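Local coordinates for protein fumarate lyase (Mesorhizobium sp., PDB 3C8T) that is a mostly helical member of the fumarate lyase family, built as an assembly of four copies of one chain, at residues A136-H141 against N438-R443; V158-K163 against G344-F349; K163-L168 against A434-V439; S253-T258 against D351-N356. All coordinates share one frame; numbering follows the deposited sequence.

Contact 1 (A136-H141 against N438-R443)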
loop_
_atom_site.group_PDB
_atom_site.type_symbol
_atom_site.label_atom_id
_atom_site.label_comp_id
_atom_site.label_asym_id
_atom_site.label_seq_id
_atom_site.Cartn_x
_atom_site.Cartn_y
_atom_site.Cartn_z
ATOM N N ALA A 136 14.457 22.591 22.387
ATOM C CA ALA A 136 15.346 23.754 22.273
ATOM C C ALA A 136 14.777 24.751 21.274
ATOM O O ALA A 136 14.719 25.946 21.558
ATOM C CB ALA A 136 16.785 23.339 21.896
ATOM N N LEU A 137 14.348 24.269 20.116
ATOM C CA LEU A 137 13.786 25.155 19.089
ATOM C C LEU A 137 12.525 25.838 19.599
ATOM O O LEU A 137 12.348 27.024 19.411
ATOM C CB LEU A 137 13.469 24.409 17.792
ATOM C CG LEU A 137 14.653 23.874 16.969
ATOM C CD1 LEU A 137 14.137 22.895 15.915
ATOM C CD2 LEU A 137 15.416 25.007 16.286
ATOM N N ALA A 138 11.659 25.072 20.243
ATOM C CA ALA A 138 10.422 25.598 20.783
ATOM C C ALA A 138 10.703 26.717 21.798
ATOM O O ALA A 138 10.043 27.760 21.788
ATOM C CB ALA A 138 9.645 24.491 21.436
ATOM N N ARG A 139 11.679 26.466 22.681
ATOM C CA ARG A 139 12.032 27.399 23.754
ATOM C C ARG A 139 12.670 28.657 23.149
ATOM O O ARG A 139 12.135 29.762 23.320
ATOM C CB ARG A 139 12.970 26.717 24.748
ATOM C CG ARG A 139 13.252 27.488 25.994
ATOM C CD ARG A 139 14.227 26.645 26.923
ATOM N NE ARG A 139 15.046 25.582 26.271
ATOM C CZ ARG A 139 14.908 24.260 26.474
ATOM N NH1 ARG A 139 13.960 23.790 27.284
ATOM N NH2 ARG A 139 15.724 23.408 25.865
ATOM N N ASN A 140 13.769 28.496 22.414
ATOM C CA ASN A 140 14.465 29.669 21.847
ATOM C C ASN A 140 13.614 30.532 20.900
ATOM O O ASN A 140 13.800 31.742 20.839
ATOM C CB ASN A 140 15.753 29.265 21.129
ATOM C CG ASN A 140 16.738 28.508 22.039
ATOM O OD1 ASN A 140 16.672 28.593 23.279
ATOM N ND2 ASN A 140 17.651 27.760 21.413
ATOM N N HIS A 141 12.650 29.926 20.195
ATOM C CA HIS A 141 11.856 30.677 19.205
ATOM C C HIS A 141 10.430 30.866 19.617
ATOM O O HIS A 141 9.563 31.198 18.798
ATOM C CB HIS A 141 12.040 30.064 17.797
ATOM C CG HIS A 141 13.444 30.204 17.305
ATOM N ND1 HIS A 141 13.960 31.416 16.901
ATOM C CD2 HIS A 141 14.474 29.326 17.263
ATOM C CE1 HIS A 141 15.234 31.268 16.582
ATOM N NE2 HIS A 141 15.568 30.005 16.776
ATOM N N ASN A 438 3.012 25.044 27.743
ATOM C CA ASN A 438 2.233 23.845 28.032
ATOM C C ASN A 438 2.890 22.557 27.550
ATOM O O ASN A 438 3.008 21.580 28.300
ATOM C CB ASN A 438 0.863 23.970 27.388
ATOM C CG ASN A 438 -0.118 22.977 27.949
ATOM O OD1 ASN A 438 -0.590 23.151 29.079
ATOM N ND2 ASN A 438 -0.414 21.907 27.195
ATOM N N VAL A 439 3.322 22.525 26.302
ATOM C CA VAL A 439 3.994 21.339 25.781
ATOM C C VAL A 439 5.365 21.114 26.473
ATOM O O VAL A 439 5.701 20.001 26.862
ATOM C CB VAL A 439 4.149 21.433 24.238
ATOM C CG1 VAL A 439 4.943 20.242 23.673
ATOM C CG2 VAL A 439 2.806 21.524 23.609
ATOM N N LEU A 440 6.148 22.170 26.615
ATOM C CA LEU A 440 7.454 22.063 27.278
ATOM C C LEU A 440 7.313 21.550 28.735
ATOM O O LEU A 440 8.126 20.738 29.188
ATOM C CB LEU A 440 8.205 23.388 27.219
ATOM C CG LEU A 440 8.726 23.798 25.827
ATOM C CD1 LEU A 440 9.381 25.182 25.891
ATOM C CD2 LEU A 440 9.758 22.802 25.291
ATOM N N GLY A 441 6.271 22.001 29.431
ATOM C CA GLY A 441 5.929 21.516 30.762
ATOM C C GLY A 441 7.099 21.494 31.722
ATOM O O GLY A 441 7.325 20.481 32.433
ATOM N N GLY A 442 7.877 22.580 31.720
ATOM C CA GLY A 442 9.016 22.692 32.624
ATOM C C GLY A 442 10.264 21.961 32.147
ATOM O O GLY A 442 11.085 21.523 32.972
ATOM N N ARG A 443 10.401 21.804 30.829
ATOM C CA ARG A 443 11.682 21.404 30.212
ATOM C C ARG A 443 12.495 22.663 29.837
ATOM O O ARG A 443 11.999 23.563 29.114
ATOM C CB ARG A 443 11.458 20.537 28.951
ATOM C CG ARG A 443 11.047 19.085 29.218
ATOM C CD ARG A 443 10.775 18.373 27.874
ATOM N NE ARG A 443 9.395 18.547 27.401
ATOM C CZ ARG A 443 8.837 17.853 26.413
ATOM N NH1 ARG A 443 9.551 16.940 25.727
ATOM N NH2 ARG A 443 7.556 18.081 26.105
#

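Contact 2 (V158-K163 against G344-F349)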
loop_
_atom_site.group_PDB
_atom_site.type_symbol
_atom_site.label_atom_id
_atom_site.label_comp_id
_atom_site.label_asym_id
_atom_site.label_seq_id
_atom_site.Cartn_x
_atom_site.Cartn_y
_atom_site.Cartn_z
ATOM N N VAL A 158 1.762 33.144 13.646
ATOM C CA VAL A 158 2.147 32.165 14.698
ATOM C C VAL A 158 3.595 32.477 15.121
ATOM O O VAL A 158 4.142 33.470 14.680
ATOM C CB VAL A 158 2.004 30.663 14.226
ATOM C CG1 VAL A 158 0.548 30.321 13.850
ATOM C CG2 VAL A 158 2.987 30.306 13.107
ATOM N N THR A 159 4.212 31.679 15.994
ATOM C CA THR A 159 5.666 31.816 16.188
ATOM C C THR A 159 6.309 30.540 15.739
ATOM O O THR A 159 5.618 29.520 15.648
ATOM C CB THR A 159 6.063 32.122 17.651
ATOM O OG1 THR A 159 5.616 31.066 18.483
ATOM C CG2 THR A 159 5.445 33.431 18.132
ATOM N N PHE A 160 7.602 30.583 15.417
ATOM C CA PHE A 160 8.304 29.395 15.026
ATOM C C PHE A 160 8.406 28.392 16.212
ATOM O O PHE A 160 8.342 27.189 16.008
ATOM C CB PHE A 160 9.660 29.701 14.421
ATOM C CG PHE A 160 10.430 28.455 14.051
ATOM C CD1 PHE A 160 10.012 27.653 12.986
ATOM C CD2 PHE A 160 11.517 28.031 14.822
ATOM C CE1 PHE A 160 10.665 26.483 12.663
ATOM C CE2 PHE A 160 12.195 26.838 14.510
ATOM C CZ PHE A 160 11.757 26.055 13.415
ATOM N N GLY A 161 8.549 28.881 17.445
ATOM C CA GLY A 161 8.563 27.974 18.609
ATOM C C GLY A 161 7.231 27.249 18.729
ATOM O O GLY A 161 7.185 26.093 19.129
ATOM N N TYR A 162 6.131 27.942 18.393
ATOM C CA TYR A 162 4.829 27.316 18.352
ATOM C C TYR A 162 4.829 26.118 17.374
ATOM O O TYR A 162 4.453 24.997 17.776
ATOM C CB TYR A 162 3.697 28.316 18.077
ATOM C CG TYR A 162 2.397 27.609 17.672
ATOM C CD1 TYR A 162 1.465 27.212 18.622
ATOM C CD2 TYR A 162 2.141 27.304 16.309
ATOM C CE1 TYR A 162 0.301 26.527 18.230
ATOM C CE2 TYR A 162 1.002 26.634 15.905
ATOM C CZ TYR A 162 0.087 26.240 16.862
ATOM O OH TYR A 162 -1.039 25.568 16.427
ATOM N N LYS A 163 5.283 26.337 16.129
ATOM C CA LYS A 163 5.470 25.238 15.158
ATOM C C LYS A 163 6.311 24.097 15.703
ATOM O O LYS A 163 5.960 22.945 15.534
ATOM C CB LYS A 163 6.110 25.728 13.833
ATOM C CG LYS A 163 5.169 26.518 12.949
ATOM C CD LYS A 163 5.734 26.687 11.478
ATOM C CE LYS A 163 5.944 25.334 10.751
ATOM N NZ LYS A 163 4.696 24.508 10.936
ATOM N N GLY A 344 18.854 19.555 15.293
ATOM C CA GLY A 344 19.879 19.949 16.221
ATOM C C GLY A 344 20.629 21.172 15.719
ATOM O O GLY A 344 20.934 22.072 16.520
ATOM N N GLY A 345 20.935 21.223 14.420
ATOM C CA GLY A 345 21.633 22.367 13.824
ATOM C C GLY A 345 20.790 23.258 12.919
ATOM O O GLY A 345 21.344 24.032 12.124
ATOM N N LEU A 346 19.455 23.187 13.030
ATOM C CA LEU A 346 18.581 23.993 12.141
ATOM C C LEU A 346 18.947 25.511 12.167
ATOM O O LEU A 346 19.085 26.077 13.250
ATOM C CB LEU A 346 17.102 23.775 12.513
ATOM C CG LEU A 346 16.075 24.240 11.485
ATOM C CD1 LEU A 346 16.209 23.363 10.225
ATOM C CD2 LEU A 346 14.660 24.257 12.074
ATOM N N GLN A 347 19.134 26.145 10.993
ATOM C CA GLN A 347 19.353 27.582 10.931
ATOM C C GLN A 347 17.963 28.228 10.793
ATOM O O GLN A 347 17.219 27.914 9.877
ATOM C CB GLN A 347 20.248 27.961 9.749
ATOM C CG GLN A 347 21.612 27.199 9.669
ATOM C CD GLN A 347 22.317 27.386 8.308
ATOM O OE1 GLN A 347 22.726 28.517 7.943
ATOM N NE2 GLN A 347 22.442 26.290 7.535
ATOM N N VAL A 348 17.613 29.113 11.704
ATOM C CA VAL A 348 16.296 29.758 11.720
ATOM C C VAL A 348 16.576 31.207 11.415
ATOM O O VAL A 348 17.550 31.738 11.983
ATOM C CB VAL A 348 15.643 29.639 13.128
ATOM C CG1 VAL A 348 14.331 30.424 13.215
ATOM C CG2 VAL A 348 15.430 28.158 13.526
ATOM N N PHE A 349 15.790 31.830 10.510
ATOM C CA PHE A 349 16.034 33.224 10.049
ATOM C C PHE A 349 14.924 34.208 10.391
ATOM O O PHE A 349 13.997 34.422 9.622
ATOM C CB PHE A 349 16.348 33.271 8.561
ATOM C CG PHE A 349 17.476 32.366 8.175
ATOM C CD1 PHE A 349 18.708 32.447 8.847
ATOM C CD2 PHE A 349 17.312 31.410 7.169
ATOM C CE1 PHE A 349 19.767 31.575 8.486
ATOM C CE2 PHE A 349 18.357 30.543 6.816
ATOM C CZ PHE A 349 19.586 30.632 7.478
#

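Contact 3 (K163-L168 against A434-V439)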
loop_
_atom_site.group_PDB
_atom_site.type_symbol
_atom_site.label_atom_id
_atom_site.label_comp_id
_atom_site.label_asym_id
_atom_site.label_seq_id
_atom_site.Cartn_x
_atom_site.Cartn_y
_atom_site.Cartn_z
ATOM N N LYS A 163 5.283 26.337 16.129
ATOM C CA LYS A 163 5.470 25.238 15.158
ATOM C C LYS A 163 6.311 24.097 15.703
ATOM O O LYS A 163 5.960 22.945 15.534
ATOM C CB LYS A 163 6.110 25.728 13.833
ATOM C CG LYS A 163 5.169 26.518 12.949
ATOM C CD LYS A 163 5.734 26.687 11.478
ATOM C CE LYS A 163 5.944 25.334 10.751
ATOM N NZ LYS A 163 4.696 24.508 10.936
ATOM N N ALA A 164 7.461 24.414 16.299
ATOM C CA ALA A 164 8.304 23.370 16.878
ATOM C C ALA A 164 7.587 22.631 18.011
ATOM O O ALA A 164 7.795 21.426 18.188
ATOM C CB ALA A 164 9.658 23.949 17.356
ATOM N N ALA A 165 6.736 23.325 18.775
ATOM C CA ALA A 165 6.018 22.685 19.887
ATOM C C ALA A 165 5.001 21.675 19.406
ATOM O O ALA A 165 4.764 20.658 20.092
ATOM C CB ALA A 165 5.342 23.707 20.774
ATOM N N VAL A 166 4.385 21.976 18.258
ATOM C CA VAL A 166 3.436 21.083 17.612
ATOM C C VAL A 166 4.167 19.783 17.165
ATOM O O VAL A 166 3.696 18.666 17.443
ATOM C CB VAL A 166 2.749 21.809 16.436
ATOM C CG1 VAL A 166 2.123 20.802 15.411
ATOM C CG2 VAL A 166 1.698 22.791 16.950
ATOM N N TRP A 167 5.298 19.945 16.478
ATOM C CA TRP A 167 6.135 18.823 16.063
ATOM C C TRP A 167 6.530 18.013 17.304
ATOM O O TRP A 167 6.421 16.801 17.325
ATOM C CB TRP A 167 7.418 19.344 15.407
ATOM C CG TRP A 167 7.259 20.129 14.115
ATOM C CD1 TRP A 167 6.193 20.104 13.239
ATOM C CD2 TRP A 167 8.248 20.960 13.512
ATOM N NE1 TRP A 167 6.451 20.932 12.151
ATOM C CE2 TRP A 167 7.710 21.458 12.298
ATOM C CE3 TRP A 167 9.534 21.365 13.890
ATOM C CZ2 TRP A 167 8.420 22.326 11.468
ATOM C CZ3 TRP A 167 10.230 22.246 13.074
ATOM C CH2 TRP A 167 9.661 22.719 11.870
ATOM N N LEU A 168 6.995 18.705 18.343
ATOM C CA LEU A 168 7.382 18.067 19.567
ATOM C C LEU A 168 6.259 17.210 20.211
ATOM O O LEU A 168 6.528 16.109 20.731
ATOM C CB LEU A 168 7.869 19.137 20.562
ATOM C CG LEU A 168 8.258 18.702 21.984
ATOM C CD1 LEU A 168 9.346 17.528 22.005
ATOM C CD2 LEU A 168 8.675 19.917 22.850
ATOM N N ALA A 434 1.805 30.695 25.371
ATOM C CA ALA A 434 1.304 29.829 26.437
ATOM C C ALA A 434 1.209 28.361 25.989
ATOM O O ALA A 434 1.442 27.454 26.787
ATOM C CB ALA A 434 -0.038 30.332 26.948
ATOM N N MET A 435 0.890 28.123 24.717
ATOM C CA MET A 435 0.787 26.758 24.183
ATOM C C MET A 435 2.159 26.075 24.170
ATOM O O MET A 435 2.294 24.887 24.520
ATOM C CB MET A 435 0.152 26.776 22.774
ATOM C CG MET A 435 -1.313 27.215 22.740
ATOM S SD MET A 435 -2.005 27.309 21.074
ATOM C CE MET A 435 -3.736 27.542 21.490
ATOM N N VAL A 436 3.181 26.836 23.806
ATOM C CA VAL A 436 4.554 26.365 23.850
ATOM C C VAL A 436 4.929 25.935 25.265
ATOM O O VAL A 436 5.512 24.850 25.436
ATOM C CB VAL A 436 5.568 27.415 23.332
ATOM C CG1 VAL A 436 7.022 27.026 23.689
ATOM C CG2 VAL A 436 5.412 27.614 21.828
ATOM N N ASP A 437 4.615 26.787 26.257
ATOM C CA ASP A 437 4.929 26.515 27.672
ATOM C C ASP A 437 4.253 25.230 28.158
ATOM O O ASP A 437 4.837 24.425 28.873
ATOM C CB ASP A 437 4.512 27.693 28.553
ATOM C CG ASP A 437 5.321 28.981 28.259
ATOM O OD1 ASP A 437 6.470 28.911 27.714
ATOM O OD2 ASP A 437 4.780 30.069 28.586
ATOM N N ASN A 438 3.012 25.044 27.743
ATOM C CA ASN A 438 2.233 23.845 28.032
ATOM C C ASN A 438 2.890 22.557 27.550
ATOM O O ASN A 438 3.008 21.580 28.300
ATOM C CB ASN A 438 0.863 23.970 27.388
ATOM C CG ASN A 438 -0.118 22.977 27.949
ATOM O OD1 ASN A 438 -0.590 23.151 29.079
ATOM N ND2 ASN A 438 -0.414 21.907 27.195
ATOM N N VAL A 439 3.322 22.525 26.302
ATOM C CA VAL A 439 3.994 21.339 25.781
ATOM C C VAL A 439 5.365 21.114 26.473
ATOM O O VAL A 439 5.701 20.001 26.862
ATOM C CB VAL A 439 4.149 21.433 24.238
ATOM C CG1 VAL A 439 4.943 20.242 23.673
ATOM C CG2 VAL A 439 2.806 21.524 23.609
#

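Contact 4 (S253-T258 against D351-N356)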
loop_
_atom_site.group_PDB
_atom_site.type_symbol
_atom_site.label_atom_id
_atom_site.label_comp_id
_atom_site.label_asym_id
_atom_site.label_seq_id
_atom_site.Cartn_x
_atom_site.Cartn_y
_atom_site.Cartn_z
ATOM N N SER A 253 11.385 21.801 4.253
ATOM C CA SER A 253 11.783 21.911 2.839
ATOM C C SER A 253 10.994 22.994 2.114
ATOM O O SER A 253 11.523 23.666 1.238
ATOM C CB SER A 253 11.741 20.561 2.112
ATOM O OG SER A 253 10.442 20.112 1.995
ATOM N N ILE A 254 9.737 23.198 2.502
ATOM C CA ILE A 254 8.929 24.261 1.902
ATOM C C ILE A 254 9.370 25.639 2.460
ATOM O O ILE A 254 9.490 26.598 1.725
ATOM C CB ILE A 254 7.433 24.036 2.084
ATOM C CG1 ILE A 254 6.977 22.747 1.343
ATOM C CG2 ILE A 254 6.671 25.353 1.683
ATOM C CD1 ILE A 254 5.448 22.337 1.600
ATOM N N MET A 255 9.721 25.708 3.729
ATOM C CA MET A 255 10.257 26.972 4.244
ATOM C C MET A 255 11.644 27.329 3.593
ATOM O O MET A 255 12.076 28.481 3.667
ATOM C CB MET A 255 10.313 26.952 5.789
ATOM C CG MET A 255 8.935 27.004 6.521
ATOM S SD MET A 255 9.104 26.597 8.310
ATOM C CE MET A 255 9.990 27.985 8.836
ATOM N N MET A 256 12.303 26.354 2.949
ATOM C CA MET A 256 13.574 26.583 2.184
ATOM C C MET A 256 13.386 27.052 0.753
ATOM O O MET A 256 14.360 27.352 0.047
ATOM C CB MET A 256 14.493 25.349 2.223
ATOM C CG MET A 256 15.177 25.112 3.598
ATOM S SD MET A 256 16.270 23.645 3.687
ATOM C CE MET A 256 17.596 24.116 2.600
ATOM N N THR A 257 12.122 27.111 0.320
ATOM C CA THR A 257 11.750 27.693 -0.957
ATOM C C THR A 257 12.422 29.061 -1.077
ATOM O O THR A 257 12.407 29.840 -0.142
ATOM C CB THR A 257 10.201 27.812 -1.065
ATOM O OG1 THR A 257 9.598 26.515 -0.928
ATOM C CG2 THR A 257 9.754 28.373 -2.426
ATOM N N THR A 258 13.010 29.344 -2.230
ATOM C CA THR A 258 13.704 30.613 -2.469
ATOM C C THR A 258 12.945 31.866 -1.951
ATOM O O THR A 258 13.476 32.662 -1.191
ATOM C CB THR A 258 14.009 30.751 -3.972
ATOM O OG1 THR A 258 14.831 29.643 -4.373
ATOM C CG2 THR A 258 14.741 32.107 -4.244
ATOM N N ASP A 351 14.674 37.242 10.388
ATOM C CA ASP A 351 14.583 38.350 9.443
ATOM C C ASP A 351 13.732 38.011 8.244
ATOM O O ASP A 351 12.831 38.770 7.903
ATOM C CB ASP A 351 15.985 38.878 9.005
ATOM C CG ASP A 351 16.906 37.776 8.388
ATOM O OD1 ASP A 351 16.664 36.574 8.584
ATOM O OD2 ASP A 351 17.893 38.125 7.705
ATOM N N ARG A 352 13.980 36.854 7.622
ATOM C CA ARG A 352 13.126 36.420 6.512
ATOM C C ARG A 352 11.698 36.143 7.018
ATOM O O ARG A 352 10.755 36.408 6.309
ATOM C CB ARG A 352 13.679 35.182 5.789
ATOM C CG ARG A 352 14.849 35.420 4.853
ATOM C CD ARG A 352 14.558 36.438 3.756
ATOM N NE ARG A 352 13.609 35.960 2.747
ATOM C CZ ARG A 352 13.926 35.133 1.738
ATOM N NH1 ARG A 352 15.166 34.657 1.627
ATOM N NH2 ARG A 352 12.998 34.758 0.856
ATOM N N MET A 353 11.564 35.650 8.252
ATOM C CA MET A 353 10.263 35.348 8.816
ATOM C C MET A 353 9.399 36.612 8.959
ATOM O O MET A 353 8.196 36.603 8.667
ATOM C CB MET A 353 10.399 34.612 10.177
ATOM C CG MET A 353 10.799 33.107 10.093
ATOM S SD MET A 353 11.129 32.272 11.695
ATOM C CE MET A 353 11.301 30.570 11.084
ATOM N N ARG A 354 10.027 37.664 9.473
ATOM C CA ARG A 354 9.426 38.981 9.726
ATOM C C ARG A 354 9.030 39.580 8.372
ATOM O O ARG A 354 7.931 40.099 8.204
ATOM C CB ARG A 354 10.494 39.862 10.421
ATOM C CG ARG A 354 10.024 41.100 11.184
ATOM C CD ARG A 354 11.214 41.954 11.859
ATOM N NE ARG A 354 12.539 41.291 11.988
ATOM C CZ ARG A 354 12.889 40.425 12.955
ATOM N NH1 ARG A 354 12.022 40.067 13.920
ATOM N NH2 ARG A 354 14.110 39.893 12.959
ATOM N N GLU A 355 9.925 39.484 7.393
ATOM C CA GLU A 355 9.647 40.004 6.061
ATOM C C GLU A 355 8.449 39.305 5.409
ATOM O O GLU A 355 7.582 39.962 4.803
ATOM C CB GLU A 355 10.905 39.903 5.205
ATOM C CG GLU A 355 10.745 40.310 3.710
ATOM C CD GLU A 355 12.034 40.038 2.897
ATOM O OE1 GLU A 355 11.929 39.567 1.729
ATOM O OE2 GLU A 355 13.157 40.274 3.449
ATOM N N ASN A 356 8.362 37.983 5.545
ATOM C CA ASN A 356 7.247 37.270 4.921
ATOM C C ASN A 356 5.921 37.589 5.653
ATOM O O ASN A 356 4.869 37.725 5.029
ATOM C CB ASN A 356 7.528 35.749 4.831
ATOM C CG ASN A 356 8.766 35.430 3.976
ATOM O OD1 ASN A 356 9.103 36.171 3.061
ATOM N ND2 ASN A 356 9.429 34.324 4.269
#

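Contact 1 (A136-H141 against N438-R443)
The last turn of helix 104-140 meets the end of helix 432-440, where Arg-139 and Leu-440 come closest in the backbone, 7.9 Å from CA to CA. Leu-440 does the apolar work. Its CD1 lies against Arg-139, 4.1 Å from that residue's CB, while the other branch, CD2, sits 4.2 Å from Ala-138 CB, so the forked tip straddles two successive residues of the facing helix. Having CG anti to the carbonyl carbon (chi1 -70°) is what aims this fork across the gap.

The polar link involves two exposed arginines. Arg-139 runs out extended and then bends at chi3, which brings NH1 to within 2.7 Å of Arg-443 O. The acceptor lies at the edge of the guanidinium, in its plane, but the N-H...O angle is only 116°, so the bond is weak. Arg-443 in turn folds back over its own helix end, with NE 3.1 Å from Leu-440 O and NH2 2.8 Å from Val-439 O, both acceptors lying in its guanidinium plane. Leu-440 O is gripped twice, by Arg-443 N and NE from opposite faces of its carbonyl plane. The positive guanidinium of Arg-443 probably interacts favourably with the carbonyl end of helix 432-440. Gly-441 and Gly-442, both with positive phi, make the turn that brings Arg-443 round.

On helix 432-440, Asn-438 ND2 is hydrogen-bonded to Ser-221 O of the second subunit. Arg-443 NH2 also forms a salt bridge to Asp-172 on helix 160-185, which packs against both partners, and Leu-440 touches Ala-135 one turn back on helix 104-140.

Contact 2 (V158-K163 against G344-F349)
This is a small apolar contact in which Phe-160, in the first turn of helix 160-185, meets Val-348 and Leu-346 near the short strand 347-348, just past the end of helix 315-344. Val-348 comes at the ring from the opposite direction, with CG2 3.6 Å from Phe-160 CE2 and CG1 4.0 Å from CD2, so both methyls lie by the CD2-CE2 bond of the ring. Leu-346 meets the tip carbon of the ring at a slant, CD2 3.7 Å from Phe-160 CZ. With CG anti to the backbone N (chi1 178°), Phe-160 throws its ring outward from the helix toward the strand.

The helix start that carries the ring is well anchored. Thr-159 is the N-cap, its OG1 accepting from Tyr-162 N at 3.2 Å, and the same oxygen is also hydrogen-bonded to Arg-142 O. Strand 157-159 pairs with strand 145-150, while strand 347-348 pairs with strand 263-264, so the aromatic bridges two separate small antiparallel sheets. Met-353 of helix 350-357 packs on both Phe-160 and Val-348.

Only carbon meets carbon between the two segments, consistent with dispersion and the exclusion of water as the main forces, which are less directional than a hydrogen bond.

Contact 3 (K163-L168 against A434-V439)
Apolar packing comes first: Ala-165 and Leu-168 of helix 160-185 face Val-436 and Val-439 of helix 432-440. Ala-165 CB points at the partner helix and meets Val-436 CG2 at 4.0 Å, with Val-439 CB a little farther, at 4.3 Å, so the small methyl sits between two valines one turn apart. The side chains of Leu-168 and Val-439 pass alongside one another, pointing opposite ways, Leu-168 CD2 lying 3.8 Å from Val-439 CG1. That branch of the valine stands anti to its backbone N (chi1 176°), which carries it across to the neighbouring helix.

The short segments run in roughly the same sense, their axes 9.2 Å apart at a crossing angle of 31°. Long helices packed side by side are the hallmark of the fumarate lyase fold; here the short helix near the C-terminus lies against one of them, and Ile-222 of the second subunit packs on both Ala-165 and Val-439.

Side chain against backbone makes the second kind of touch: Val-439 CG1 rests 3.6 Å from Ala-165 O, a van der Waals contact.

Salt bridges flank the packing. Asp-437 forms one to Arg-142, and Lys-163 reaches Asp-251 as well as Glu-312 of the second subunit.

Contact 4 (S253-T258 against D351-N356)
Arg-352 of helix 350-357 reaches across to Thr-258, in the loop that follows helix 229-255. From CB, which points toward the other segment, CG sets off anti to the carbonyl carbon (chi1 -76°), and bends at chi2 and chi3 curl the chain. CB, CG, CD and NE act as the spacer, making no close approach to the facing segment. CZ then comes to 3.9 Å and NH1 to 3.8 Å from Thr-258 O, while NH2 makes the bond at 3.0 Å. That bond is nearly straight, 168° at the hydrogen; it meets a lone pair in the carbonyl plane and leaves from the edge of the guanidinium, which limits how the flat group can turn.

Farther in, Met-255 and Met-353 touch by their terminal methyls, CE to CE 3.7 Å, the first chain bent at chi3 and the second extended. Thr-257 OG1 donates to Ile-254 O at 2.7 Å, alongside its own backbone N, tying the Ile-254 to Thr-257 turn. Thr-258 OG1 is hydrogen-bonded to His-154 N of the third subunit, so this corner also lies at a subunit interface.

A side-chain-to-backbone hydrogen bond thus joins helix 350-357 to the loop ahead of strand 263-264; the loop after that strand, largely unmodelled, carries most of the signature sequence of the fumarate lyase superfamily.

Contacts 1 and 3 are neighbours, centres 6 Å apart, and share helix 432-440, which sits against helices 104-140 and 160-185. Contact 2 lies 11 Å from both and uses the start of helix 160-185; contact 4 is another 11 Å from contact 2 and about 22 Å from contact 1, centre to centre. Phe-160 carries the row onward, touching Met-255 and Met-353 of contact 4. Along the chain the first partners come in the order 1, 2, 3, 4, while the second partners come as 2, 4, 3, 1. Distant parts of the chain, including its C-terminal end, are thus gathered at one region, where all four contacts also touch the second subunit.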